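PDB 3ME7: SCO family protein from Aquifex aeolicus, which probably binds copper through a thioredoxin-like domain and may take part in electron transport at the membrane. Local coordinates for residues A[34-39]-A[46-51]; A[53-58]-A[65-70]; A[141-146]-A[154-159]. All coordinates share one frame; numbering follows the deposited sequence.

Contact 1 (A[34-39]-A[46-51]); sequences SPIYTH and LITKSL
Ser34 and Ile36 of strand 31-36 face Ile47, Thr48 and Leu51 of helix 43-52, with the axes of the short segments 34-36 and 46-51 9.7 Å apart at their closest and running at 149° to each other, roughly antiparallel. This is the first half of a beta-alpha-beta crossover in the thioredoxin-like SCO domain, which here is one piece of a longer protein, probably membrane-bound. The loop between strand and helix carries Cys40, and the first turn of the helix carries Cys44; the two form a redox-active disulfide and are both predicted copper ligands.

The strand reaches the helix through a small polar side chain. With its hydroxyl anti to the backbone N (chi1 174°), Ser34 turns OG to the helix, where it touches two aliphatic branches, 3.7 Å from Ile47 CG2 and 3.6 Å from Leu51 CD1. The methyl of Leu51 also leans against Ser34 CB. No direct hydrogen bond joins the segments; a water links their hydroxyls instead. Thr48 OG1 is hydrogen-bonded to the carbonyl O of Cys44 one turn earlier, so the water meets a hydroxyl already tied to its own helix.

Ile36 comes to the same threonine from the other end of the strand segment. Its CG1 lies between the backbone N and the carbonyl carbon (chi1 53°), which leaves CG2 to meet Thr48 OG1 at 4.0 Å, the two side chains crossing at about a right angle. The contact also borders the predicted copper site, since the side chain of Ile47 comes within about 5 Å of that of His126. The bridging water completes the interface, 2.8 Å from Ser34 OG and 3.0 Å from Thr48 OG1.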
ATOM      1  N   SER A  34      -0.654  -0.996  -0.650  1.00  8.35           N
ATOM      2  CA  SER A  34      -1.224  -2.084  -1.469  1.00  8.23           C
ATOM      3  C   SER A  34      -0.495  -2.203  -2.826  1.00  8.40           C
ATOM      4  O   SER A  34      -0.800  -1.435  -3.747  1.00  8.66           O
ATOM      5  CB  SER A  34      -2.729  -1.863  -1.683  1.00  8.28           C
ATOM      6  OG  SER A  34      -3.318  -2.794  -2.576  1.00  8.52           O
ATOM      7  N   PRO A  35       0.472  -3.133  -2.953  1.00  8.59           N
ATOM      8  CA  PRO A  35       1.120  -3.329  -4.258  1.00  8.98           C
ATOM      9  C   PRO A  35       0.204  -4.031  -5.242  1.00  9.55           C
ATOM     10  O   PRO A  35      -0.370  -5.077  -4.924  1.00 10.62           O
ATOM     11  CB  PRO A  35       2.323  -4.233  -3.966  1.00  8.01           C
ATOM     12  CG  PRO A  35       2.131  -4.776  -2.574  1.00 10.97           C
ATOM     13  CD  PRO A  35       1.071  -3.929  -1.863  1.00  8.69           C
ATOM     14  N   ILE A  36       0.072  -3.444  -6.429  1.00  9.20           N
ATOM     15  CA  ILE A  36      -0.713  -4.008  -7.525  1.00  9.34           C
ATOM     16  C   ILE A  36       0.045  -3.724  -8.831  1.00  9.11           C
ATOM     17  O   ILE A  36       1.128  -3.141  -8.800  1.00  8.07           O
ATOM     18  CB  ILE A  36      -2.169  -3.424  -7.574  1.00  9.97           C
ATOM     19  CG1 ILE A  36      -2.172  -1.879  -7.604  1.00 10.12           C
ATOM     20  CG2 ILE A  36      -2.998  -3.937  -6.369  1.00 11.52           C
ATOM     21  CD1 ILE A  36      -1.901  -1.247  -8.916  1.00 11.81           C
ATOM     22  N   TYR A  37      -0.509  -4.128  -9.974  1.00  9.54           N
ATOM     23  CA  TYR A  37      -0.108  -3.491 -11.236  1.00 10.76           C
ATOM     24  C   TYR A  37      -1.349  -3.177 -12.060  1.00 11.66           C
ATOM     25  O   TYR A  37      -2.384  -3.799 -11.859  1.00 11.41           O
ATOM     26  CB  TYR A  37       0.939  -4.286 -12.033  1.00 11.94           C
ATOM     27  CG  TYR A  37       0.563  -5.689 -12.447  1.00 13.89           C
ATOM     28  CD1 TYR A  37       0.513  -6.729 -11.520  1.00 13.78           C
ATOM     29  CD2 TYR A  37       0.328  -5.991 -13.786  1.00 13.18           C
ATOM     30  CE1 TYR A  37       0.220  -8.010 -11.907  1.00 15.25           C
ATOM     31  CE2 TYR A  37       0.020  -7.284 -14.181  1.00 15.19           C
ATOM     32  CZ  TYR A  37      -0.034  -8.281 -13.238  1.00 14.00           C
ATOM     33  OH  TYR A  37      -0.345  -9.565 -13.620  1.00 17.37           O
ATOM     34  N   THR A  38      -1.254  -2.187 -12.943  1.00 12.83           N
ATOM     35  CA  THR A  38      -2.479  -1.568 -13.481  1.00 14.05           C
ATOM     36  C   THR A  38      -3.180  -2.426 -14.521  1.00 15.44           C
ATOM     37  O   THR A  38      -4.388  -2.296 -14.715  1.00 17.35           O
ATOM     38  CB  THR A  38      -2.292  -0.102 -13.975  1.00 15.21           C
ATOM     39  OG1 THR A  38      -1.508  -0.066 -15.173  1.00 17.39           O
ATOM     40  CG2 THR A  38      -1.663   0.776 -12.892  1.00 17.29           C
ATOM     41  N   HIS A  39      -2.425  -3.307 -15.172  1.00 14.55           N
ATOM     42  CA  HIS A  39      -3.003  -4.209 -16.160  1.00 16.25           C
ATOM     43  C   HIS A  39      -3.341  -5.568 -15.554  1.00 17.02           C
ATOM     44  O   HIS A  39      -3.644  -6.510 -16.268  1.00 18.53           O
ATOM     45  CB  HIS A  39      -2.073  -4.360 -17.359  1.00 17.98           C
ATOM     46  CG  HIS A  39      -1.910  -3.103 -18.149  1.00 20.43           C
ATOM     47  ND1 HIS A  39      -2.862  -2.662 -19.044  1.00 20.03           N
ATOM     48  CD2 HIS A  39      -0.902  -2.201 -18.193  1.00 19.64           C
ATOM     49  CE1 HIS A  39      -2.451  -1.532 -19.596  1.00 20.35           C
ATOM     50  NE2 HIS A  39      -1.263  -1.232 -19.099  1.00 20.62           N
ATOM     51  N   LEU A  46      -9.309  -8.163  -7.153  1.00 12.86           N
ATOM     52  CA  LEU A  46      -9.833  -8.758  -5.921  1.00 13.07           C
ATOM     53  C   LEU A  46      -9.317  -8.004  -4.688  1.00 12.19           C
ATOM     54  O   LEU A  46     -10.091  -7.649  -3.803  1.00 12.48           O
ATOM     55  CB  LEU A  46      -9.510 -10.255  -5.848  1.00 13.43           C
ATOM     56  CG  LEU A  46      -9.992 -11.097  -7.040  1.00 13.13           C
ATOM     57  CD1 LEU A  46      -9.721 -12.576  -6.778  1.00 14.30           C
ATOM     58  CD2 LEU A  46     -11.479 -10.852  -7.285  1.00 14.36           C
ATOM     59  N   ILE A  47      -8.020  -7.737  -4.660  1.00 11.88           N
ATOM     60  CA  ILE A  47      -7.395  -7.010  -3.553  1.00 12.19           C
ATOM     61  C   ILE A  47      -8.018  -5.624  -3.394  1.00 11.98           C
ATOM     62  O   ILE A  47      -8.421  -5.239  -2.297  1.00 12.50           O
ATOM     63  CB  ILE A  47      -5.867  -6.863  -3.763  1.00 13.18           C
ATOM     64  CG1 ILE A  47      -5.194  -8.245  -3.676  1.00 14.28           C
ATOM     65  CG2 ILE A  47      -5.282  -5.876  -2.741  1.00 14.29           C
ATOM     66  CD1 ILE A  47      -3.763  -8.293  -4.222  1.00 13.05           C
ATOM     67  N   THR A  48      -8.123  -4.896  -4.507  1.00 10.96           N
ATOM     68  CA  THR A  48      -8.596  -3.512  -4.446  1.00 10.03           C
ATOM     69  C   THR A  48     -10.077  -3.472  -4.074  1.00 10.39           C
ATOM     70  O   THR A  48     -10.483  -2.666  -3.241  1.00  9.66           O
ATOM     71  CB  THR A  48      -8.293  -2.766  -5.753  1.00  9.93           C
ATOM     72  OG1 THR A  48      -6.880  -2.867  -6.015  1.00 10.02           O
ATOM     73  CG2 THR A  48      -8.656  -1.309  -5.628  1.00 10.12           C
ATOM     74  N   LYS A  49     -10.878  -4.358  -4.673  1.00 11.25           N
ATOM     75  CA  LYS A  49     -12.301  -4.445  -4.326  1.00 12.21           C
ATOM     76  C   LYS A  49     -12.475  -4.837  -2.860  1.00 12.00           C
ATOM     77  O   LYS A  49     -13.363  -4.320  -2.182  1.00 12.74           O
ATOM     78  CB  LYS A  49     -13.013  -5.465  -5.222  1.00 13.04           C
ATOM     79  CG  LYS A  49     -13.171  -4.999  -6.653  1.00 15.13           C
ATOM     80  CD  LYS A  49     -13.688  -6.125  -7.530  1.00 14.79           C
ATOM     81  CE  LYS A  49     -13.857  -5.634  -8.957  1.00 16.70           C
ATOM     82  NZ  LYS A  49     -14.607  -6.625  -9.747  1.00 16.99           N
ATOM     83  N   SER A  50     -11.633  -5.750  -2.375  1.00 12.49           N
ATOM     84  CA  SER A  50     -11.684  -6.131  -0.963  1.00 13.42           C
ATOM     85  C   SER A  50     -11.341  -4.959  -0.031  1.00 13.20           C
ATOM     86  O   SER A  50     -12.025  -4.743   0.976  1.00 13.01           O
ATOM     87  CB  SER A  50     -10.796  -7.342  -0.692  1.00 13.76           C
ATOM     88  OG  SER A  50     -11.065  -7.854   0.605  1.00 26.71           O
ATOM     89  N   LEU A  51     -10.292  -4.205  -0.361  1.00 12.03           N
ATOM     90  CA  LEU A  51      -9.965  -2.966   0.357  1.00 11.72           C
ATOM     91  C   LEU A  51     -11.080  -1.947   0.328  1.00 11.64           C
ATOM     92  O   LEU A  51     -11.371  -1.325   1.341  1.00 11.12           O
ATOM     93  CB  LEU A  51      -8.706  -2.329  -0.247  1.00 12.13           C
ATOM     94  CG  LEU A  51      -7.423  -3.014   0.173  1.00 12.82           C
ATOM     95  CD1 LEU A  51      -6.270  -2.304  -0.541  1.00 12.92           C
ATOM     96  CD2 LEU A  51      -7.215  -2.960   1.701  1.00 11.72           C
TER
HETATM   97  O   HOH W   1      -5.216  -1.392  -4.056  1.00 10.67           O

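Contact 2 (A[53-58]-A[65-70]); sequences KVIPKL and FWVITF
Phe65 pushes the far rim of its ring into the short turn of weakly bonded helix at 55-58, between Ile55 and Leu58. The rim leads into the hollow. At one corner Ile55 CG2 lies near the ring plane, 4.0 Å from Phe65 CE1, while at the other Phe65 CE2 is 3.8 Å from Leu58 CB and equally close to the carbonyl carbon of Leu58, which lies in the plane of the ring. Phe65 CZ, the foremost atom, points into the turn itself. The ring gets there because its CG sits between the backbone N and the carbonyl carbon (chi1 45°).

A second bump works in the reverse direction. Ile55 CD1 extends toward the strand and meets Val67 CG2 tip to tip at 4.1 Å, filling the notch between that methyl and the Phe65 ring edge. The side chains that meet are all apolar, and no hydrogen bond crosses the contact.

Here the end of the crossover turns back into strand 66-71. Ile55 also packs on Ile32 of the adjacent strand 31-36 and Val67 on Trp95 of strand 95-100, while Leu58 packs on Tyr150, Phe153 and Val154 of helix 150-160.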
ATOM      1  N   LYS A  53     -14.084  -2.486   0.383  1.00 11.22           N
ATOM      2  CA  LYS A  53     -15.144  -2.962   1.292  1.00 12.61           C
ATOM      3  C   LYS A  53     -14.731  -3.100   2.761  1.00 13.39           C
ATOM      4  O   LYS A  53     -15.564  -3.457   3.600  1.00 15.91           O
ATOM      5  CB  LYS A  53     -15.806  -4.246   0.758  1.00 13.48           C
ATOM      6  CG  LYS A  53     -16.725  -3.958  -0.434  1.00 15.44           C
ATOM      7  CD  LYS A  53     -17.146  -5.182  -1.253  1.00 14.79           C
ATOM      8  CE  LYS A  53     -18.128  -4.748  -2.343  1.00 16.14           C
ATOM      9  NZ  LYS A  53     -18.566  -5.865  -3.242  1.00 15.78           N
ATOM     10  N   VAL A  54     -13.461  -2.855   3.077  1.00 11.50           N
ATOM     11  CA  VAL A  54     -13.034  -2.835   4.481  1.00 11.25           C
ATOM     12  C   VAL A  54     -12.605  -1.454   4.965  1.00 11.14           C
ATOM     13  O   VAL A  54     -12.880  -1.100   6.112  1.00 11.25           O
ATOM     14  CB  VAL A  54     -11.952  -3.920   4.809  1.00 11.52           C
ATOM     15  CG1 VAL A  54     -10.575  -3.596   4.182  1.00 14.07           C
ATOM     16  CG2 VAL A  54     -11.801  -4.118   6.334  1.00 13.84           C
ATOM     17  N   ILE A  55     -11.946  -0.678   4.102  1.00 10.44           N
ATOM     18  CA  ILE A  55     -11.450   0.648   4.486  1.00 10.33           C
ATOM     19  C   ILE A  55     -12.525   1.549   5.148  1.00 11.08           C
ATOM     20  O   ILE A  55     -12.244   2.145   6.182  1.00 11.35           O
ATOM     21  CB  ILE A  55     -10.732   1.371   3.295  1.00 10.55           C
ATOM     22  CG1 ILE A  55      -9.412   0.660   2.946  1.00 13.09           C
ATOM     23  CG2 ILE A  55     -10.519   2.861   3.567  1.00 12.36           C
ATOM     24  CD1 ILE A  55      -8.351   0.634   4.052  1.00 11.54           C
ATOM     25  N   PRO A  56     -13.742   1.654   4.555  1.00 10.94           N
ATOM     26  CA  PRO A  56     -14.760   2.516   5.166  1.00 11.36           C
ATOM     27  C   PRO A  56     -15.138   2.136   6.588  1.00 11.57           C
ATOM     28  O   PRO A  56     -15.655   2.975   7.320  1.00 13.10           O
ATOM     29  CB  PRO A  56     -15.966   2.341   4.244  1.00 11.90           C
ATOM     30  CG  PRO A  56     -15.362   2.055   2.912  1.00 16.82           C
ATOM     31  CD  PRO A  56     -14.177   1.171   3.226  1.00 11.06           C
ATOM     32  N   LYS A  57     -14.922   0.882   6.980  1.00  9.41           N
ATOM     33  CA  LYS A  57     -15.217   0.477   8.354  1.00  8.60           C
ATOM     34  C   LYS A  57     -14.220   1.058   9.361  1.00  9.42           C
ATOM     35  O   LYS A  57     -14.511   1.144  10.552  1.00  9.44           O
ATOM     36  CB  LYS A  57     -15.162  -1.049   8.477  1.00  7.99           C
ATOM     37  CG  LYS A  57     -16.177  -1.777   7.619  1.00  9.12           C
ATOM     38  CD  LYS A  57     -15.920  -3.275   7.673  1.00  8.75           C
ATOM     39  CE  LYS A  57     -16.859  -3.998   6.707  1.00 10.06           C
ATOM     40  NZ  LYS A  57     -18.120  -4.357   7.415  1.00  7.70           N
ATOM     41  N   LEU A  58     -13.020   1.383   8.879  1.00  9.47           N
ATOM     42  CA  LEU A  58     -11.854   1.613   9.729  1.00  9.87           C
ATOM     43  C   LEU A  58     -11.646   3.073  10.080  1.00 11.04           C
ATOM     44  O   LEU A  58     -11.040   3.384  11.111  1.00 13.30           O
ATOM     45  CB  LEU A  58     -10.584   1.080   9.030  1.00 10.72           C
ATOM     46  CG  LEU A  58     -10.614  -0.410   8.702  1.00  7.09           C
ATOM     47  CD1 LEU A  58      -9.403  -0.713   7.797  1.00 10.43           C
ATOM     48  CD2 LEU A  58     -10.594  -1.296   9.945  1.00 11.45           C
ATOM     49  N   PHE A  65      -5.623   7.576   8.589  1.00 10.96           N
ATOM     50  CA  PHE A  65      -4.502   6.833   8.012  1.00 10.04           C
ATOM     51  C   PHE A  65      -4.425   7.212   6.553  1.00 10.06           C
ATOM     52  O   PHE A  65      -5.390   7.739   6.012  1.00 10.19           O
ATOM     53  CB  PHE A  65      -4.715   5.312   8.165  1.00  8.91           C
ATOM     54  CG  PHE A  65      -6.104   4.836   7.804  1.00  8.91           C
ATOM     55  CD1 PHE A  65      -6.489   4.667   6.470  1.00  8.48           C
ATOM     56  CD2 PHE A  65      -7.019   4.531   8.811  1.00  9.58           C
ATOM     57  CE1 PHE A  65      -7.767   4.204   6.152  1.00  9.29           C
ATOM     58  CE2 PHE A  65      -8.300   4.083   8.500  1.00  8.96           C
ATOM     59  CZ  PHE A  65      -8.685   3.929   7.179  1.00  8.90           C
ATOM     60  N   TRP A  66      -3.287   6.939   5.912  1.00  9.78           N
ATOM     61  CA  TRP A  66      -3.159   7.068   4.457  1.00  9.38           C
ATOM     62  C   TRP A  66      -3.401   5.691   3.858  1.00  8.94           C
ATOM     63  O   TRP A  66      -3.010   4.686   4.449  1.00  9.93           O
ATOM     64  CB  TRP A  66      -1.737   7.525   4.075  1.00  9.84           C
ATOM     65  CG  TRP A  66      -1.416   8.930   4.528  1.00 10.14           C
ATOM     66  CD1 TRP A  66      -0.546   9.291   5.533  1.00 10.29           C
ATOM     67  CD2 TRP A  66      -1.955  10.149   4.000  1.00 11.30           C
ATOM     68  NE1 TRP A  66      -0.522  10.669   5.657  1.00 11.20           N
ATOM     69  CE2 TRP A  66      -1.372  11.216   4.736  1.00 10.58           C
ATOM     70  CE3 TRP A  66      -2.877  10.447   2.984  1.00 10.64           C
ATOM     71  CZ2 TRP A  66      -1.679  12.559   4.484  1.00 11.70           C
ATOM     72  CZ3 TRP A  66      -3.177  11.796   2.724  1.00 11.28           C
ATOM     73  CH2 TRP A  66      -2.578  12.828   3.478  1.00 11.62           C
ATOM     74  N   VAL A  67      -4.028   5.652   2.688  1.00  9.17           N
ATOM     75  CA  VAL A  67      -4.064   4.437   1.890  1.00  9.53           C
ATOM     76  C   VAL A  67      -3.299   4.729   0.612  1.00  9.44           C
ATOM     77  O   VAL A  67      -3.575   5.714  -0.082  1.00  9.96           O
ATOM     78  CB  VAL A  67      -5.491   3.967   1.552  1.00  9.53           C
ATOM     79  CG1 VAL A  67      -5.446   2.567   0.950  1.00  9.67           C
ATOM     80  CG2 VAL A  67      -6.347   3.936   2.826  1.00  9.37           C
ATOM     81  N   ILE A  68      -2.315   3.879   0.334  1.00  8.36           N
ATOM     82  CA  ILE A  68      -1.466   4.033  -0.849  1.00  9.43           C
ATOM     83  C   ILE A  68      -1.473   2.777  -1.682  1.00  8.62           C
ATOM     84  O   ILE A  68      -0.830   1.767  -1.332  1.00  8.92           O
ATOM     85  CB  ILE A  68      -0.008   4.418  -0.486  1.00 10.66           C
ATOM     86  CG1 ILE A  68       0.034   5.654   0.439  1.00  9.52           C
ATOM     87  CG2 ILE A  68       0.854   4.588  -1.764  1.00  8.97           C
ATOM     88  CD1 ILE A  68      -0.512   6.979  -0.131  1.00 12.02           C
ATOM     89  N   THR A  69      -2.234   2.825  -2.770  1.00  7.62           N
ATOM     90  CA  THR A  69      -2.141   1.781  -3.787  1.00  7.72           C
ATOM     91  C   THR A  69      -0.957   2.137  -4.664  1.00  8.07           C
ATOM     92  O   THR A  69      -0.857   3.265  -5.161  1.00  8.34           O
ATOM     93  CB  THR A  69      -3.429   1.713  -4.626  1.00  8.19           C
ATOM     94  OG1 THR A  69      -4.509   1.253  -3.802  1.00  9.17           O
ATOM     95  CG2 THR A  69      -3.278   0.746  -5.801  1.00  9.93           C
ATOM     96  N   PHE A  70      -0.020   1.217  -4.833  1.00  7.88           N
ATOM     97  CA  PHE A  70       1.108   1.525  -5.708  1.00  9.38           C
ATOM     98  C   PHE A  70       1.350   0.437  -6.726  1.00  8.22           C
ATOM     99  O   PHE A  70       1.131  -0.747  -6.449  1.00  8.19           O
ATOM    100  CB  PHE A  70       2.381   1.839  -4.923  1.00 11.34           C
ATOM    101  CG  PHE A  70       3.077   0.645  -4.390  1.00 12.96           C
ATOM    102  CD1 PHE A  70       2.751   0.149  -3.151  1.00 13.47           C
ATOM    103  CD2 PHE A  70       4.108   0.043  -5.109  1.00 12.21           C
ATOM    104  CE1 PHE A  70       3.409  -0.952  -2.626  1.00 13.38           C
ATOM    105  CE2 PHE A  70       4.767  -1.061  -4.603  1.00 13.67           C
ATOM    106  CZ  PHE A  70       4.419  -1.563  -3.353  1.00 13.11           C
TER

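Contact 3 (A[141-146]-A[154-159]); sequences DYIYGV and VNALRL
The closing beta-beta-alpha unit of the thioredoxin-like fold, a hairpin of strands 129-133 and 139-144 followed by helix 150-160, brings Asp141 and Ile143 against Ala156 and Leu159. The helix folds back along the last strand, so that the axes of segments 141-144 and 154-159 run at 163° and approach to 8.8 Å. The small alanine allows this close fit: the CA atoms of Asp141 and Ala156 are just 5.6 Å apart.

Asp141 makes most of the contact with one oxygen of its carboxylate. OD2 rests on Ala156, 3.3 Å from its methyl CB and 3.4 Å from its CA, and Leu159 CD1 closes over the same oxygen at 3.9 Å from Asp141 OD2. The other oxygen turns back to its own strand, where Tyr142 N gives Asp141 OD1 a weak, strongly bent hydrogen bond (3.0 Å, 121°). Next along the same side of the strand, Ile143 reaches out with CD1 and touches the Ala156 methyl at 3.8 Å, so that Ala156 CB touches both an acidic and an aliphatic neighbour.

Strand 139-144 is the outermost strand of the sheet at this side, paired with strand 129-133, whose Val132 also touches Ala156. Toward the start of helix 150-160, Ile143 packs further on Glu152 and Phe153.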
ATOM      1  N   ASP A 141       2.605  -4.600  10.342  1.00 11.13           N
ATOM      2  CA  ASP A 141       1.805  -5.796  10.073  1.00 11.85           C
ATOM      3  C   ASP A 141       1.739  -6.072   8.582  1.00 11.61           C
ATOM      4  O   ASP A 141       1.839  -5.153   7.772  1.00 11.40           O
ATOM      5  CB  ASP A 141       0.373  -5.613  10.621  1.00 13.46           C
ATOM      6  CG  ASP A 141      -0.251  -6.919  11.093  1.00 18.01           C
ATOM      7  OD1 ASP A 141       0.336  -8.007  10.870  1.00 14.07           O
ATOM      8  OD2 ASP A 141      -1.342  -6.854  11.702  1.00 16.41           O
ATOM      9  N   TYR A 142       1.598  -7.357   8.233  1.00 10.88           N
ATOM     10  CA  TYR A 142       1.315  -7.788   6.876  1.00 10.52           C
ATOM     11  C   TYR A 142      -0.017  -8.518   6.894  1.00 11.54           C
ATOM     12  O   TYR A 142      -0.265  -9.351   7.788  1.00 13.24           O
ATOM     13  CB  TYR A 142       2.369  -8.782   6.395  1.00 11.01           C
ATOM     14  CG  TYR A 142       3.709  -8.191   6.069  1.00 11.20           C
ATOM     15  CD1 TYR A 142       3.926  -7.532   4.859  1.00 12.42           C
ATOM     16  CD2 TYR A 142       4.778  -8.305   6.953  1.00 12.17           C
ATOM     17  CE1 TYR A 142       5.155  -6.992   4.543  1.00 12.06           C
ATOM     18  CE2 TYR A 142       6.033  -7.778   6.633  1.00 12.22           C
ATOM     19  CZ  TYR A 142       6.210  -7.125   5.420  1.00 12.75           C
ATOM     20  OH  TYR A 142       7.421  -6.594   5.110  1.00 12.09           O
ATOM     21  N   ILE A 143      -0.862  -8.209   5.915  1.00 10.16           N
ATOM     22  CA  ILE A 143      -2.174  -8.842   5.773  1.00  9.73           C
ATOM     23  C   ILE A 143      -2.187  -9.458   4.387  1.00 10.23           C
ATOM     24  O   ILE A 143      -2.170  -8.748   3.390  1.00 10.67           O
ATOM     25  CB  ILE A 143      -3.345  -7.847   5.955  1.00 11.05           C
ATOM     26  CG1 ILE A 143      -3.296  -7.227   7.367  1.00 11.17           C
ATOM     27  CG2 ILE A 143      -4.701  -8.519   5.675  1.00 11.73           C
ATOM     28  CD1 ILE A 143      -4.183  -6.016   7.530  1.00 13.17           C
ATOM     29  N   TYR A 144      -2.203 -10.788   4.336  1.00 10.38           N
ATOM     30  CA  TYR A 144      -2.114 -11.494   3.058  1.00 11.14           C
ATOM     31  C   TYR A 144      -3.457 -11.953   2.544  1.00 10.60           C
ATOM     32  O   TYR A 144      -4.415 -12.079   3.301  1.00 10.94           O
ATOM     33  CB  TYR A 144      -1.194 -12.705   3.185  1.00 12.80           C
ATOM     34  CG  TYR A 144       0.242 -12.314   3.427  1.00 17.26           C
ATOM     35  CD1 TYR A 144       1.043 -11.893   2.376  1.00 14.41           C
ATOM     36  CD2 TYR A 144       0.789 -12.353   4.705  1.00 15.10           C
ATOM     37  CE1 TYR A 144       2.376 -11.515   2.591  1.00 17.65           C
ATOM     38  CE2 TYR A 144       2.113 -11.960   4.932  1.00 17.72           C
ATOM     39  CZ  TYR A 144       2.886 -11.546   3.866  1.00 15.29           C
ATOM     40  OH  TYR A 144       4.207 -11.154   4.059  1.00 19.08           O
ATOM     41  N   GLY A 145      -3.490 -12.189   1.237  1.00 10.95           N
ATOM     42  CA  GLY A 145      -4.659 -12.745   0.572  1.00 11.73           C
ATOM     43  C   GLY A 145      -5.530 -11.692  -0.065  1.00 13.02           C
ATOM     44  O   GLY A 145      -5.112 -10.533  -0.259  1.00 13.24           O
ATOM     45  N   VAL A 146      -6.738 -12.105  -0.418  1.00 14.77           N
ATOM     46  CA  VAL A 146      -7.655 -11.245  -1.165  1.00 16.95           C
ATOM     47  C   VAL A 146      -9.040 -11.190  -0.517  1.00 19.69           C
ATOM     48  O   VAL A 146      -9.938 -10.542  -1.056  1.00 21.14           O
ATOM     49  CB  VAL A 146      -7.791 -11.681  -2.653  1.00 16.61           C
ATOM     50  CG1 VAL A 146      -6.425 -11.800  -3.319  1.00 13.05           C
ATOM     51  CG2 VAL A 146      -8.534 -13.004  -2.775  1.00 12.06           C
ATOM     52  N   VAL A 154      -8.327  -3.854  11.915  1.00  9.05           N
ATOM     53  CA  VAL A 154      -8.351  -3.169  13.216  1.00  8.72           C
ATOM     54  C   VAL A 154      -7.081  -3.466  14.013  1.00  9.25           C
ATOM     55  O   VAL A 154      -6.422  -2.555  14.493  1.00  9.36           O
ATOM     56  CB  VAL A 154      -9.608  -3.523  14.025  1.00  9.29           C
ATOM     57  CG1 VAL A 154      -9.486  -3.061  15.463  1.00 10.17           C
ATOM     58  CG2 VAL A 154     -10.836  -2.907  13.370  1.00  9.94           C
ATOM     59  N   ASN A 155      -6.720  -4.741  14.109  1.00  9.90           N
ATOM     60  CA  ASN A 155      -5.522  -5.145  14.844  1.00 11.45           C
ATOM     61  C   ASN A 155      -4.246  -4.528  14.243  1.00 10.14           C
ATOM     62  O   ASN A 155      -3.367  -4.064  14.973  1.00 10.50           O
ATOM     63  CB  ASN A 155      -5.438  -6.673  14.911  1.00 14.03           C
ATOM     64  CG  ASN A 155      -6.567  -7.289  15.756  1.00 17.18           C
ATOM     65  OD1 ASN A 155      -7.295  -6.585  16.443  1.00 16.08           O
ATOM     66  ND2 ASN A 155      -6.711  -8.604  15.691  1.00 16.79           N
ATOM     67  N   ALA A 156      -4.174  -4.476  12.918  1.00 10.25           N
ATOM     68  CA  ALA A 156      -2.992  -3.948  12.239  1.00 10.40           C
ATOM     69  C   ALA A 156      -2.847  -2.450  12.516  1.00 10.62           C
ATOM     70  O   ALA A 156      -1.748  -1.968  12.825  1.00 11.15           O
ATOM     71  CB  ALA A 156      -3.095  -4.221  10.731  1.00 10.59           C
ATOM     72  N   LEU A 157      -3.964  -1.731  12.455  1.00 10.12           N
ATOM     73  CA  LEU A 157      -3.937  -0.285  12.716  1.00 10.31           C
ATOM     74  C   LEU A 157      -3.610   0.020  14.180  1.00 10.21           C
ATOM     75  O   LEU A 157      -2.907   0.980  14.461  1.00 10.24           O
ATOM     76  CB  LEU A 157      -5.255   0.384  12.314  1.00 10.92           C
ATOM     77  CG  LEU A 157      -5.454   0.551  10.809  1.00 11.45           C
ATOM     78  CD1 LEU A 157      -6.902   0.950  10.562  1.00 12.74           C
ATOM     79  CD2 LEU A 157      -4.462   1.585  10.219  1.00 12.15           C
ATOM     80  N   ARG A 158      -4.126  -0.783  15.104  1.00 10.85           N
ATOM     81  CA  ARG A 158      -3.729  -0.647  16.514  1.00 11.74           C
ATOM     82  C   ARG A 158      -2.216  -0.838  16.690  1.00 11.85           C
ATOM     83  O   ARG A 158      -1.552  -0.032  17.362  1.00 12.17           O
ATOM     84  CB  ARG A 158      -4.538  -1.594  17.393  1.00 12.41           C
ATOM     85  CG  ARG A 158      -6.001  -1.128  17.528  1.00 13.07           C
ATOM     86  CD  ARG A 158      -6.790  -2.050  18.427  1.00 13.66           C
ATOM     87  NE  ARG A 158      -6.719  -1.671  19.847  1.00 12.49           N
ATOM     88  CZ  ARG A 158      -6.795  -2.545  20.847  1.00 13.61           C
ATOM     89  NH1 ARG A 158      -6.902  -3.850  20.603  1.00 12.95           N
ATOM     90  NH2 ARG A 158      -6.746  -2.122  22.094  1.00 12.87           N
ATOM     91  N   LEU A 159      -1.657  -1.868  16.062  1.00 11.89           N
ATOM     92  CA  LEU A 159      -0.198  -2.057  16.089  1.00 13.54           C
ATOM     93  C   LEU A 159       0.553  -0.870  15.510  1.00 13.73           C
ATOM     94  O   LEU A 159       1.585  -0.461  16.046  1.00 12.98           O
ATOM     95  CB  LEU A 159       0.211  -3.322  15.345  1.00 15.37           C
ATOM     96  CG  LEU A 159      -0.125  -4.650  16.016  1.00 18.71           C
ATOM     97  CD1 LEU A 159       0.229  -5.780  15.086  1.00 16.95           C
ATOM     98  CD2 LEU A 159       0.616  -4.783  17.336  1.00 16.72           C
TER

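All three contacts lay a helix against one mixed sheet. Contacts 1 and 2 are buried and form successive halves of one crossover: strands 31-36 and 66-71 are neighbours, joined by probable hydrogen bonds from Ser34 N to Ile68 O and from Ile36 N to Phe70 O. Contact 3, at the outer strand, is partly buried. Chemistry follows location: contact 1, beside the predicted copper site, combines hydroxyls and a water with aliphatic branches; contact 2 joins apolar side chains alone, without hydrogen bonds; contact 3 sets a carboxylate and an isoleucine methyl on one helix alanine. Leu157, turned away from strand 139-144, packs on Leu58 and Phe65 of contact 2, while Val146 meets Leu46 and Ile47 beside contact 1.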